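Local coordinates for protein HepC.19480.a.B1 (PDB 6MTZ) that is of unknown function but is probably a phosphoesterase of the DHH/DHHA1 superfamily, at residues V46-I50 / L72-E78; Q97-H103 / I128-F132; M177-E183 / Y196-L201; L250-K254 / F282-N286; I275-A279 / V301-A305. All blocks are in the same frame, centred on the assembly; numbering follows the deposited sequence. Where two conformers were deposited one is given.

Interactions 1 and 2 belong to the domain built on the five-stranded parallel sheet and touch at Leu74 and Leu100; interactions 4 and 5 belong to the domain with the mixed sheet and share helix 276-285. Interaction 3 joins two helices of the helical region, its centre about 10 Å from the chain's centre. Interactions 1 and 3 are buried, yet differ: aliphatic side chains bordered by a glutamate and a serine carry the first, whereas a lysine and a tyrosine make several hydrogen bonds in the third. The other three are partly buried. Interaction 2 is apolar with an aromatic border, interaction 4 has one weak bond across it, and interaction 5 relies on a two-pronged arginine.

Interaction 1: residues V46-I50 / L72-E78; sequences VSARI and LNLNLNE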
# COMPACT_ATOMS: atom_id res chain seq x y z
N VAL A 46 0.31 -11.45 -2.28
CA VAL A 46 1.30 -11.58 -3.36
C VAL A 46 0.65 -12.21 -4.59
O VAL A 46 0.81 -11.73 -5.72
CB VAL A 46 2.53 -12.38 -2.90
CG1 VAL A 46 3.44 -12.66 -4.09
CG2 VAL A 46 3.28 -11.62 -1.81
N SER A 47 -0.10 -13.30 -4.38
CA SER A 47 -0.78 -13.96 -5.49
C SER A 47 -1.80 -13.03 -6.13
O SER A 47 -1.93 -13.01 -7.36
CB SER A 47 -1.45 -15.25 -5.02
OG SER A 47 -0.46 -16.21 -4.70
N ALA A 48 -2.52 -12.25 -5.32
CA ALA A 48 -3.49 -11.32 -5.88
C ALA A 48 -2.80 -10.31 -6.79
O ALA A 48 -3.29 -10.02 -7.89
CB ALA A 48 -4.26 -10.61 -4.77
N ARG A 49 -1.66 -9.77 -6.36
CA ARG A 49 -0.98 -8.79 -7.18
C ARG A 49 -0.43 -9.42 -8.45
O ARG A 49 -0.41 -8.77 -9.51
CB ARG A 49 0.14 -8.10 -6.39
CG ARG A 49 -0.28 -7.44 -5.04
CD ARG A 49 -1.40 -6.40 -5.17
NE ARG A 49 -1.85 -5.93 -3.86
CZ ARG A 49 -3.09 -5.53 -3.58
NH1 ARG A 49 -4.02 -5.52 -4.52
NH2 ARG A 49 -3.41 -5.14 -2.35
N ILE A 50 -0.02 -10.69 -8.39
CA ILE A 50 0.48 -11.33 -9.60
C ILE A 50 -0.65 -11.51 -10.60
O ILE A 50 -0.48 -11.29 -11.81
CB ILE A 50 1.19 -12.66 -9.26
CG1 ILE A 50 2.55 -12.37 -8.61
CG2 ILE A 50 1.40 -13.50 -10.50
CD1 ILE A 50 3.14 -13.53 -7.88
N LEU A 72 10.32 -9.97 -2.15
CA LEU A 72 9.31 -10.97 -1.86
C LEU A 72 9.85 -12.32 -2.30
O LEU A 72 10.55 -12.41 -3.31
CB LEU A 72 8.01 -10.66 -2.59
CG LEU A 72 7.29 -9.36 -2.23
CD1 LEU A 72 6.43 -8.93 -3.39
CD2 LEU A 72 6.43 -9.52 -0.98
N ASN A 73 9.56 -13.36 -1.54
CA ASN A 73 9.86 -14.70 -2.03
C ASN A 73 8.56 -15.37 -2.42
O ASN A 73 7.52 -15.16 -1.78
CB ASN A 73 10.65 -15.53 -1.03
CG ASN A 73 9.89 -15.85 0.21
OD1 ASN A 73 9.31 -14.98 0.84
ND2 ASN A 73 9.92 -17.13 0.60
N LEU A 74 8.60 -16.13 -3.51
CA LEU A 74 7.45 -16.86 -4.01
C LEU A 74 7.61 -18.32 -3.63
O LEU A 74 8.73 -18.84 -3.57
CB LEU A 74 7.32 -16.71 -5.53
CG LEU A 74 7.37 -15.28 -6.11
CD1 LEU A 74 7.35 -15.31 -7.64
CD2 LEU A 74 6.22 -14.44 -5.59
N ASN A 75 6.49 -18.98 -3.36
CA ASN A 75 6.57 -20.43 -3.25
C ASN A 75 6.62 -21.03 -4.65
O ASN A 75 6.39 -20.34 -5.66
CB ASN A 75 5.40 -21.00 -2.46
CG ASN A 75 4.10 -20.29 -2.75
OD1 ASN A 75 3.57 -20.37 -3.86
ND2 ASN A 75 3.57 -19.61 -1.75
N LEU A 76 6.94 -22.32 -4.72
CA LEU A 76 7.13 -22.98 -6.01
C LEU A 76 5.90 -22.83 -6.88
O LEU A 76 6.01 -22.63 -8.10
CB LEU A 76 7.46 -24.45 -5.81
CG LEU A 76 8.89 -24.84 -5.42
CD1 LEU A 76 8.99 -26.34 -5.19
CD2 LEU A 76 9.89 -24.39 -6.48
N ASN A 77 4.72 -22.90 -6.28
CA ASN A 77 3.49 -22.87 -7.05
C ASN A 77 3.28 -21.51 -7.70
O ASN A 77 2.86 -21.44 -8.86
CB ASN A 77 2.31 -23.24 -6.16
CG ASN A 77 1.04 -23.42 -6.94
OD1 ASN A 77 0.73 -24.53 -7.39
ND2 ASN A 77 0.30 -22.34 -7.12
N GLU A 78 3.55 -20.42 -6.97
CA GLU A 78 3.38 -19.09 -7.55
C GLU A 78 4.45 -18.79 -8.60
O GLU A 78 4.16 -18.12 -9.60
CB GLU A 78 3.41 -18.03 -6.45
CG GLU A 78 2.02 -17.64 -5.97
CD GLU A 78 1.12 -17.14 -7.09
OE1 GLU A 78 1.57 -16.27 -7.86
OE2 GLU A 78 -0.03 -17.61 -7.20
O HOH W 1 -1.46 -15.13 -9.04
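With chi1 of Val46 at 172°, one methyl is sent to each of two leucines: CG1 lies anti to the backbone N and meets Leu74 CD2 at 3.6 Å, while CG2 lies anti to the carbonyl carbon and meets Leu72 CD2 at 3.9 Å. Val46 and Leu72 approach tip to tip, whereas Val46 and Leu74 lie obliquely across one another. One turn further along the helix, Ile50 brings its CD1 to 3.9 Å from the same Leu74 CD2, so that this methyl sits between a valine and an isoleucine. The apolar branches of Val46 and Ile50 suit the buried face of helix 43-59, which packs on the loop following strand 64-70 of the Rossmann-like parallel sheet; Leu14 of the neighbouring strand 10-15 also touches Ile50 and Leu72. That loop turns into helix 76-85, where Asn75 holds the N-cap position and its OD1 accepts from Glu78 N at 3.1 Å, the short side chain folding back to the N-H three residues on. Glu78 points toward the first helix, and its bend at chi2 (-57°) turns the carboxylate to Ser47 and Ile50. Its carboxylate borders the apolar patch: OE2 stands 2.9 Å from Ser47 OG, and the Glu78 and Ile50 side chains slide past each other in opposite directions. A water 2.7 Å from Ser47 O lies beside these polar groups, Ser47 being partly exposed.

Interaction 2: residues Q97-H103 / I128-F132; sequences QIQLLDH and IVYEF. With EDO (1,2-ethanediol), chain C.
Within the strand, Gln99 NE2 donates to Leu100 O at 3.1 Å, a bond that steadies a glutamine lying on Phe132. Leu100 O is met from above its carbonyl plane, while the oxygen lies in the plane of the amide that donates. A chi1 of -177° puts Gln99 CG over one face of the Phe132 ring in a CH-pi contact, 3.9 Å from the centroid, and the bend at chi2 (62°) folds the amide back to Leu100 O. The long, partly aliphatic side chain of glutamine suits this border: the CG methylene lies over the ring while NE2 finds a backbone carbonyl. Further in, Leu101 fills the angle between strand and helix. Its CB is 3.6 Å from Ile128 CG2, the two side chains sliding past each other, whereas its CD1 turns to Val129 CG2 at 3.8 Å and to Phe132 CB at 3.9 Å. Ile128 CD1 ends near Asp102 O. The strand and helix axes approach to 9.0 Å at 137°. Phe118 of the adjacent edge strand also touches Leu101 and Ile128. Such a helix laid on one face of a parallel sheet is characteristic of the Rossmann-like DHH domain, whose signature probably corresponds to Asp102, His103 and His104 here.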
# COMPACT_ATOMS: atom_id res chain seq x y z
N GLN A 97 9.35 -9.72 -20.28
CA GLN A 97 10.51 -10.08 -19.46
C GLN A 97 10.12 -10.08 -18.00
O GLN A 97 9.29 -9.28 -17.56
CB GLN A 97 11.66 -9.11 -19.69
CG GLN A 97 12.90 -9.41 -18.85
CD GLN A 97 14.06 -8.49 -19.19
OE1 GLN A 97 14.05 -7.83 -20.24
NE2 GLN A 97 15.06 -8.44 -18.31
N ILE A 98 10.73 -10.97 -17.23
CA ILE A 98 10.47 -11.05 -15.80
C ILE A 98 11.79 -11.12 -15.05
O ILE A 98 12.70 -11.86 -15.44
CB ILE A 98 9.57 -12.25 -15.44
CG1 ILE A 98 9.53 -12.43 -13.93
CG2 ILE A 98 10.05 -13.52 -16.12
CD1 ILE A 98 8.74 -13.64 -13.53
N GLN A 99 11.89 -10.35 -13.97
CA GLN A 99 13.06 -10.38 -13.11
C GLN A 99 12.61 -10.27 -11.66
O GLN A 99 11.97 -9.28 -11.28
CB GLN A 99 14.03 -9.25 -13.46
CG GLN A 99 15.31 -9.26 -12.65
CD GLN A 99 16.11 -10.52 -12.89
OE1 GLN A 99 16.66 -10.71 -13.98
NE2 GLN A 99 16.16 -11.40 -11.89
N LEU A 100 12.93 -11.28 -10.86
CA LEU A 100 12.69 -11.25 -9.43
C LEU A 100 14.02 -11.03 -8.72
O LEU A 100 15.00 -11.72 -9.01
CB LEU A 100 12.02 -12.55 -8.93
CG LEU A 100 11.56 -12.53 -7.46
CD1 LEU A 100 10.23 -13.24 -7.24
CD2 LEU A 100 12.61 -13.12 -6.50
N LEU A 101 14.04 -10.07 -7.79
CA LEU A 101 15.21 -9.72 -7.01
C LEU A 101 14.86 -9.81 -5.54
O LEU A 101 13.92 -9.14 -5.09
CB LEU A 101 15.68 -8.30 -7.33
CG LEU A 101 15.94 -8.05 -8.82
CD1 LEU A 101 16.15 -6.57 -9.08
CD2 LEU A 101 17.13 -8.89 -9.32
N ASP A 102 15.60 -10.61 -4.77
CA ASP A 102 15.27 -10.78 -3.36
C ASP A 102 16.49 -11.28 -2.59
O ASP A 102 17.48 -11.72 -3.18
CB ASP A 102 14.08 -11.75 -3.17
CG ASP A 102 13.68 -11.89 -1.71
OD1 ASP A 102 13.59 -10.84 -1.04
OD2 ASP A 102 13.50 -13.03 -1.22
N HIS A 103 16.38 -11.22 -1.26
CA HIS A 103 17.48 -11.56 -0.36
C HIS A 103 17.08 -12.51 0.77
O HIS A 103 17.86 -12.67 1.72
CB HIS A 103 18.08 -10.28 0.21
CG HIS A 103 17.23 -9.61 1.24
ND1 HIS A 103 17.23 -9.97 2.57
CD2 HIS A 103 16.35 -8.58 1.14
CE1 HIS A 103 16.39 -9.21 3.24
NE2 HIS A 103 15.84 -8.35 2.40
N ILE A 128 19.97 -4.44 -4.50
CA ILE A 128 19.89 -5.35 -5.63
C ILE A 128 19.14 -4.70 -6.80
O ILE A 128 19.60 -4.72 -7.94
CB ILE A 128 19.24 -6.68 -5.22
CG1 ILE A 128 20.03 -7.37 -4.10
CG2 ILE A 128 19.13 -7.61 -6.43
CD1 ILE A 128 19.32 -8.57 -3.52
N VAL A 129 17.96 -4.13 -6.52
CA VAL A 129 17.20 -3.44 -7.57
C VAL A 129 18.05 -2.36 -8.21
O VAL A 129 18.13 -2.25 -9.44
CB VAL A 129 15.90 -2.84 -7.02
CG1 VAL A 129 15.23 -1.96 -8.09
CG2 VAL A 129 14.96 -3.95 -6.56
N TYR A 130 18.69 -1.52 -7.39
CA TYR A 130 19.43 -0.39 -7.93
C TYR A 130 20.53 -0.86 -8.88
O TYR A 130 20.67 -0.35 -10.00
CB TYR A 130 20.02 0.48 -6.82
CG TYR A 130 20.85 1.60 -7.42
CD1 TYR A 130 20.24 2.64 -8.10
CD2 TYR A 130 22.25 1.57 -7.38
CE1 TYR A 130 21.00 3.66 -8.69
CE2 TYR A 130 23.03 2.58 -7.96
CZ TYR A 130 22.39 3.62 -8.63
OH TYR A 130 23.13 4.62 -9.22
N GLU A 131 21.30 -1.85 -8.45
CA GLU A 131 22.42 -2.28 -9.28
C GLU A 131 21.94 -2.98 -10.54
O GLU A 131 22.52 -2.80 -11.62
CB GLU A 131 23.38 -3.14 -8.45
CG GLU A 131 24.36 -2.22 -7.69
CD GLU A 131 25.00 -2.81 -6.43
OE1 GLU A 131 25.69 -2.03 -5.74
OE2 GLU A 131 24.83 -4.00 -6.13
N PHE A 132 20.84 -3.72 -10.45
CA PHE A 132 20.28 -4.33 -11.65
C PHE A 132 19.76 -3.28 -12.63
O PHE A 132 20.03 -3.35 -13.84
CB PHE A 132 19.15 -5.31 -11.29
CG PHE A 132 18.39 -5.83 -12.47
CD1 PHE A 132 18.89 -6.88 -13.24
CD2 PHE A 132 17.17 -5.28 -12.81
CE1 PHE A 132 18.18 -7.36 -14.33
CE2 PHE A 132 16.45 -5.76 -13.92
CZ PHE A 132 16.96 -6.78 -14.68
C1 EDO C . 24.76 2.51 -3.74
O1 EDO C . 25.63 2.29 -2.62
C2 EDO C . 24.30 1.17 -4.31
O2 EDO C . 25.06 0.81 -5.47

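Interaction 3: residues M177-E183 / Y196-L201; sequences MITQSSE and YKLKLL
Lys197 NZ donates three hydrogen bonds to the 177-183 segment: to Ile178 O at 2.9 Å, to Ser181 O at 2.8 Å and to Ser181 OG at 2.8 Å. An ammonium group has three protons, so these bonds could account for all of them. The Ile178 carbonyl is met in its own plane, Ser181 O from above its plane. The Lys197 chain runs extended and then bends at chi4 (-60°), which delivers NZ to the last turn of helix 168-180, where carbonyls point onward. Ser181 is the centre of an inverse gamma turn; its OG, besides accepting from the lysine, donates to Met177 O at 3.0 Å, and the compact side chain lets both bonds form in a buried place. Nearby, Tyr196 OH donates to Glu183 OE1 at 2.8 Å. The carboxylate stands nearly perpendicular to the ring, their planes 87° apart, and OE1 lies at the ring edge while being approached from above its own plane. The other oxygen, Glu183 OE2, forms a salt bridge with Lys225 of helix 213-228. Apolar contacts finish the join: Met177 SD packs on Leu200 CB at 3.7 Å, and the chain, bent at chi2 and chi3, carries CE to Leu201. Stabilised by oxygens at the carbonyl end of a helix, the buried ammonium probably stays protonated, with Glu183 OE1 6.6 Å from Lys197 NZ, near but not in contact.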
# COMPACT_ATOMS: atom_id res chain seq x y z
N MET A 177 9.84 5.36 10.10
CA MET A 177 8.99 6.27 9.33
C MET A 177 8.02 5.49 8.43
O MET A 177 6.83 5.84 8.34
CB MET A 177 9.83 7.22 8.48
CG MET A 177 8.99 8.17 7.58
SD MET A 177 8.46 7.50 5.98
CE MET A 177 10.01 7.63 5.08
N ILE A 178 8.52 4.44 7.77
CA ILE A 178 7.67 3.69 6.85
C ILE A 178 6.60 2.93 7.63
O ILE A 178 5.44 2.84 7.19
CB ILE A 178 8.53 2.75 5.99
CG1 ILE A 178 9.35 3.58 5.02
CG2 ILE A 178 7.66 1.75 5.22
CD1 ILE A 178 8.47 4.32 3.98
N THR A 179 6.97 2.36 8.78
CA THR A 179 6.02 1.59 9.57
C THR A 179 4.88 2.46 10.08
O THR A 179 3.73 2.01 10.16
CB THR A 179 6.74 0.93 10.76
OG1 THR A 179 7.71 -0.01 10.29
CG2 THR A 179 5.75 0.23 11.65
N GLN A 180 5.17 3.71 10.43
CA GLN A 180 4.24 4.55 11.15
C GLN A 180 3.53 5.55 10.26
O GLN A 180 2.70 6.32 10.75
CB GLN A 180 4.96 5.29 12.28
CG GLN A 180 5.37 4.36 13.42
CD GLN A 180 6.05 5.09 14.60
OE1 GLN A 180 6.47 6.24 14.49
NE2 GLN A 180 6.18 4.40 15.70
N SER A 181 3.83 5.57 8.96
CA SER A 181 3.13 6.49 8.05
C SER A 181 1.87 5.81 7.50
O SER A 181 1.71 5.58 6.31
CB SER A 181 4.07 6.96 6.93
OG SER A 181 4.71 5.88 6.24
N SER A 182 0.96 5.49 8.43
CA SER A 182 -0.26 4.75 8.14
C SER A 182 -1.48 5.66 8.06
O SER A 182 -2.61 5.17 8.14
CB SER A 182 -0.47 3.67 9.20
OG SER A 182 0.74 2.94 9.42
N GLU A 183 -1.27 6.98 7.91
CA GLU A 183 -2.38 7.93 7.87
C GLU A 183 -3.28 7.75 6.65
O GLU A 183 -4.42 8.22 6.68
CB GLU A 183 -1.84 9.37 7.90
CG GLU A 183 -1.19 9.79 9.24
CD GLU A 183 0.19 9.20 9.42
OE1 GLU A 183 0.78 8.76 8.41
OE2 GLU A 183 0.67 9.15 10.58
N TYR A 196 2.61 8.99 -0.87
CA TYR A 196 2.91 9.62 0.41
C TYR A 196 4.21 9.08 1.02
O TYR A 196 5.11 9.86 1.36
CB TYR A 196 1.72 9.38 1.33
CG TYR A 196 1.81 9.81 2.77
CD1 TYR A 196 2.24 11.08 3.14
CD2 TYR A 196 1.38 8.95 3.76
CE1 TYR A 196 2.27 11.45 4.49
CE2 TYR A 196 1.41 9.29 5.08
CZ TYR A 196 1.86 10.53 5.45
OH TYR A 196 1.84 10.81 6.81
N LYS A 197 4.31 7.76 1.18
CA LYS A 197 5.52 7.17 1.74
C LYS A 197 6.72 7.51 0.87
O LYS A 197 7.78 7.88 1.39
CB LYS A 197 5.39 5.64 1.87
CG LYS A 197 4.33 5.18 2.87
CD LYS A 197 4.24 3.66 2.93
CE LYS A 197 3.19 3.15 3.90
NZ LYS A 197 3.40 3.57 5.29
N LEU A 198 6.57 7.43 -0.46
CA LEU A 198 7.71 7.69 -1.33
C LEU A 198 8.12 9.15 -1.29
O LEU A 198 9.31 9.46 -1.37
CB LEU A 198 7.40 7.27 -2.77
CG LEU A 198 7.25 5.76 -2.97
CD1 LEU A 198 7.29 5.47 -4.45
CD2 LEU A 198 8.34 5.02 -2.23
N LYS A 199 7.15 10.06 -1.17
CA LYS A 199 7.49 11.46 -0.97
C LYS A 199 8.31 11.63 0.31
O LYS A 199 9.36 12.28 0.30
CB LYS A 199 6.23 12.33 -0.91
N LEU A 200 7.84 11.05 1.41
CA LEU A 200 8.55 11.17 2.68
C LEU A 200 9.96 10.61 2.59
O LEU A 200 10.91 11.18 3.14
CB LEU A 200 7.78 10.45 3.80
CG LEU A 200 6.40 11.02 4.16
CD1 LEU A 200 5.65 10.07 5.06
CD2 LEU A 200 6.56 12.37 4.86
N LEU A 201 10.12 9.45 1.94
CA LEU A 201 11.44 8.83 1.87
C LEU A 201 12.37 9.67 1.01
O LEU A 201 13.51 9.94 1.40
CB LEU A 201 11.32 7.40 1.33
CG LEU A 201 12.65 6.67 1.21
CD1 LEU A 201 13.28 6.59 2.59
CD2 LEU A 201 12.45 5.28 0.60

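Interaction 4: residues L250-K254 / F282-N286; sequences LSLKK and FLTQN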
# COMPACT_ATOMS: atom_id res chain seq x y z
N LEU A 250 -12.21 9.38 -0.26
CA LEU A 250 -13.43 8.58 -0.22
C LEU A 250 -14.55 9.22 -1.03
O LEU A 250 -15.35 8.51 -1.66
CB LEU A 250 -13.90 8.36 1.23
CG LEU A 250 -13.04 7.46 2.13
CD1 LEU A 250 -13.62 7.40 3.53
CD2 LEU A 250 -12.88 6.06 1.53
N SER A 251 -14.61 10.57 -1.03
CA SER A 251 -15.70 11.26 -1.73
C SER A 251 -15.70 10.93 -3.21
O SER A 251 -16.76 10.94 -3.84
CB SER A 251 -15.59 12.78 -1.52
OG SER A 251 -15.92 13.13 -0.19
N LEU A 252 -14.54 10.61 -3.78
CA LEU A 252 -14.48 10.20 -5.17
C LEU A 252 -14.93 8.76 -5.40
O LEU A 252 -14.96 8.33 -6.55
CB LEU A 252 -13.06 10.37 -5.71
CG LEU A 252 -12.26 11.61 -5.28
CD1 LEU A 252 -10.88 11.55 -5.89
CD2 LEU A 252 -12.96 12.91 -5.65
N LYS A 253 -15.27 8.02 -4.35
CA LYS A 253 -15.62 6.60 -4.45
C LYS A 253 -17.10 6.34 -4.16
O LYS A 253 -17.48 5.18 -3.96
CB LYS A 253 -14.75 5.78 -3.48
CG LYS A 253 -13.26 5.72 -3.81
CD LYS A 253 -12.47 5.01 -2.69
CE LYS A 253 -10.98 5.05 -2.93
NZ LYS A 253 -10.61 4.16 -4.05
N LYS A 254 -17.92 7.39 -4.12
CA LYS A 254 -19.29 7.25 -3.63
C LYS A 254 -20.07 6.22 -4.42
O LYS A 254 -20.88 5.47 -3.86
CB LYS A 254 -20.02 8.61 -3.67
CG LYS A 254 -19.49 9.61 -2.65
CD LYS A 254 -20.38 10.83 -2.51
CE LYS A 254 -20.25 11.78 -3.70
NZ LYS A 254 -21.00 13.04 -3.47
N PHE A 282 -16.98 12.32 7.02
CA PHE A 282 -17.56 11.92 5.74
C PHE A 282 -19.05 12.24 5.71
O PHE A 282 -19.57 12.76 4.72
CB PHE A 282 -17.36 10.43 5.46
CG PHE A 282 -17.93 10.01 4.13
CD1 PHE A 282 -19.25 9.62 4.01
CD2 PHE A 282 -17.16 10.11 2.97
CE1 PHE A 282 -19.78 9.28 2.77
CE2 PHE A 282 -17.69 9.78 1.74
CZ PHE A 282 -19.00 9.37 1.64
N LEU A 283 -19.76 11.87 6.78
CA LEU A 283 -21.19 12.09 6.81
C LEU A 283 -21.54 13.57 6.81
O LEU A 283 -22.54 13.97 6.21
CB LEU A 283 -21.79 11.37 8.03
CG LEU A 283 -21.66 9.85 7.93
CD1 LEU A 283 -22.03 9.15 9.24
CD2 LEU A 283 -22.51 9.32 6.78
N THR A 284 -20.71 14.40 7.44
CA THR A 284 -20.96 15.84 7.39
C THR A 284 -20.76 16.38 5.98
O THR A 284 -21.62 17.10 5.45
CB THR A 284 -20.05 16.58 8.38
OG1 THR A 284 -20.29 16.09 9.71
CG2 THR A 284 -20.34 18.06 8.34
N GLN A 285 -19.64 16.04 5.34
CA GLN A 285 -19.36 16.51 3.99
C GLN A 285 -20.30 15.91 2.95
O GLN A 285 -20.44 16.47 1.86
CB GLN A 285 -17.90 16.18 3.61
CG GLN A 285 -16.81 16.91 4.40
CD GLN A 285 -15.41 16.43 4.02
OE1 GLN A 285 -15.26 15.43 3.32
NE2 GLN A 285 -14.39 17.15 4.48
N ASN A 286 -20.92 14.77 3.25
CA ASN A 286 -21.76 14.06 2.28
C ASN A 286 -23.09 13.74 2.94
O ASN A 286 -23.39 12.58 3.25
CB ASN A 286 -21.06 12.80 1.79
CG ASN A 286 -19.75 13.10 1.10
OD1 ASN A 286 -19.71 13.41 -0.09
ND2 ASN A 286 -18.66 13.05 1.86
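Asn286 and Ser251 meet where two helices end, and the asparagine can be followed outward. Its CB points toward the 250-254 segment, and chi1 of -60° sets CG anti to the carbonyl carbon; Asn286 CG is then 4.0 Å from Ser251 OG. From there the amide divides its work. ND2 reaches back to Phe282 O at 3.0 Å, on a lone pair and in the carbonyl plane, with that oxygen also close to the plane of the amide; this bond largely fixes how the amide is turned. The same nitrogen donates a weak bond, 3.4 Å, to Ser251 OG, whose stronger partner is Thr247 O one turn earlier in its own helix. ND2 also lies above one face of the Phe282 ring, toward its rim. On the other branch, OD1 stands beside the Lys254 chain, with Lys254 CD and NZ each 3.6 Å from it. Asparagine fits here as the first residue to leave the helical conformation: a short amide can bond a carbonyl of the last turn and still set its oxygen beside the Lys254 chain. Phe282 supplies the apolar portion, its ring touching Leu250 CB obliquely at 4.1 Å and presenting its edge to Lys254 CG. A type I turn from Ser251 to Lys254 swings the lysine round to that position. The contact thus joins the C-terminal ends of helices 238-251 and 276-285, while Phe267 of strand 264-270 and Phe289, in the loop leading to strand 291-295, meet the Phe282 ring.

Interaction 5: residues I275-A279 / V301-A305; sequences ISVLA and VSLRA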
# COMPACT_ATOMS: atom_id res chain seq x y z
N ILE A 275 -13.02 4.50 13.10
CA ILE A 275 -13.69 5.26 12.07
C ILE A 275 -14.49 6.43 12.63
O ILE A 275 -15.22 7.09 11.88
CB ILE A 275 -14.59 4.35 11.22
CG1 ILE A 275 -15.77 3.85 12.06
CG2 ILE A 275 -13.80 3.15 10.67
CD1 ILE A 275 -16.90 3.35 11.21
N SER A 276 -14.38 6.72 13.93
CA SER A 276 -15.23 7.77 14.50
C SER A 276 -14.98 9.12 13.84
O SER A 276 -15.89 9.72 13.25
CB SER A 276 -15.03 7.84 16.02
OG SER A 276 -15.64 6.73 16.65
N VAL A 277 -13.74 9.60 13.87
CA VAL A 277 -13.42 10.89 13.24
C VAL A 277 -13.71 10.82 11.74
O VAL A 277 -14.33 11.73 11.17
CB VAL A 277 -11.96 11.28 13.51
CG1 VAL A 277 -11.71 12.74 13.05
CG2 VAL A 277 -11.62 11.10 14.99
N LEU A 278 -13.28 9.73 11.10
CA LEU A 278 -13.42 9.61 9.65
C LEU A 278 -14.89 9.67 9.24
O LEU A 278 -15.27 10.45 8.36
CB LEU A 278 -12.79 8.29 9.18
CG LEU A 278 -12.96 8.05 7.68
CD1 LEU A 278 -11.96 8.90 6.92
CD2 LEU A 278 -12.82 6.59 7.35
N ALA A 279 -15.71 8.81 9.84
CA ALA A 279 -17.11 8.71 9.43
C ALA A 279 -17.87 9.99 9.77
O ALA A 279 -18.71 10.44 8.98
CB ALA A 279 -17.76 7.49 10.09
N VAL A 301 -17.32 -5.49 12.25
CA VAL A 301 -17.99 -4.37 11.61
C VAL A 301 -18.04 -3.20 12.58
O VAL A 301 -18.35 -3.38 13.77
CB VAL A 301 -19.42 -4.75 11.16
CG1 VAL A 301 -20.14 -3.54 10.55
CG2 VAL A 301 -19.37 -5.90 10.18
N SER A 302 -17.77 -2.00 12.08
CA SER A 302 -17.97 -0.74 12.80
C SER A 302 -18.98 0.10 12.03
O SER A 302 -18.83 0.30 10.82
CB SER A 302 -16.66 0.03 12.97
OG SER A 302 -15.72 -0.73 13.69
N LEU A 303 -19.99 0.60 12.73
CA LEU A 303 -21.01 1.44 12.11
C LEU A 303 -21.07 2.78 12.83
O LEU A 303 -20.92 2.85 14.05
CB LEU A 303 -22.39 0.77 12.12
CG LEU A 303 -22.59 -0.39 11.13
CD1 LEU A 303 -23.04 -1.62 11.87
CD2 LEU A 303 -23.61 -0.04 10.03
N ARG A 304 -21.26 3.84 12.06
CA ARG A 304 -21.45 5.18 12.60
C ARG A 304 -22.59 5.83 11.84
O ARG A 304 -22.84 5.50 10.67
CB ARG A 304 -20.18 6.05 12.47
CG ARG A 304 -18.97 5.54 13.22
CD ARG A 304 -19.12 5.71 14.73
NE ARG A 304 -17.91 5.28 15.41
CZ ARG A 304 -17.55 4.00 15.57
NH1 ARG A 304 -18.32 3.02 15.10
NH2 ARG A 304 -16.42 3.71 16.18
N ALA A 305 -23.27 6.75 12.50
CA ALA A 305 -24.31 7.56 11.88
C ALA A 305 -24.25 8.98 12.43
O ALA A 305 -23.49 9.30 13.34
CB ALA A 305 -25.70 6.95 12.09
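The first turn of helix 276-285 rests on strand 300-305 of the mixed sheet, and Arg304 carries most of the contact, reaching back from the strand to Ser276 in that turn. Two nitrogens grip one oxygen side-on: Arg304 NE donates to Ser276 OG at 3.0 Å and Arg304 NH2 to the same OG at 3.2 Å, with the hydroxyl lying almost exactly in the guanidinium plane. A third nitrogen, NH1, turns to the strand itself and donates to Leu303 O at 2.8 Å, meeting that carbonyl from above its plane. Anchored at both edges, the flat group has little freedom to rotate, and the bend at chi2 (-72°) turns it so that NE and NH2 face Ser276 while NH1 faces Leu303 O. The helix is the connection of a beta-alpha-beta crossover, for strands 264-270 and 291-295 are parallel neighbours in the sheet; strand 300-305 lies next to the second of these, antiparallel to it. This mixed sheet is consistent with a DHHA1-type domain. Against one guanidinium face, Ile275, the N-cap residue, provides the apolar contact. Its chi1 of 68° puts CG1 in the crowded position between backbone N and carbonyl carbon, and CG1 thereby comes over the group's centre, 3.9 Å from Arg304 CZ. CD1 runs on to Arg304 CG at 3.6 Å and Ser302 CB at 3.8 Å. Ala279, one turn along, sets CB 3.7 Å from Arg304 CB; its small methyl suits a place where helix and strand come close, and Tyr292 of the adjacent strand touches both Ile275 and Ala279.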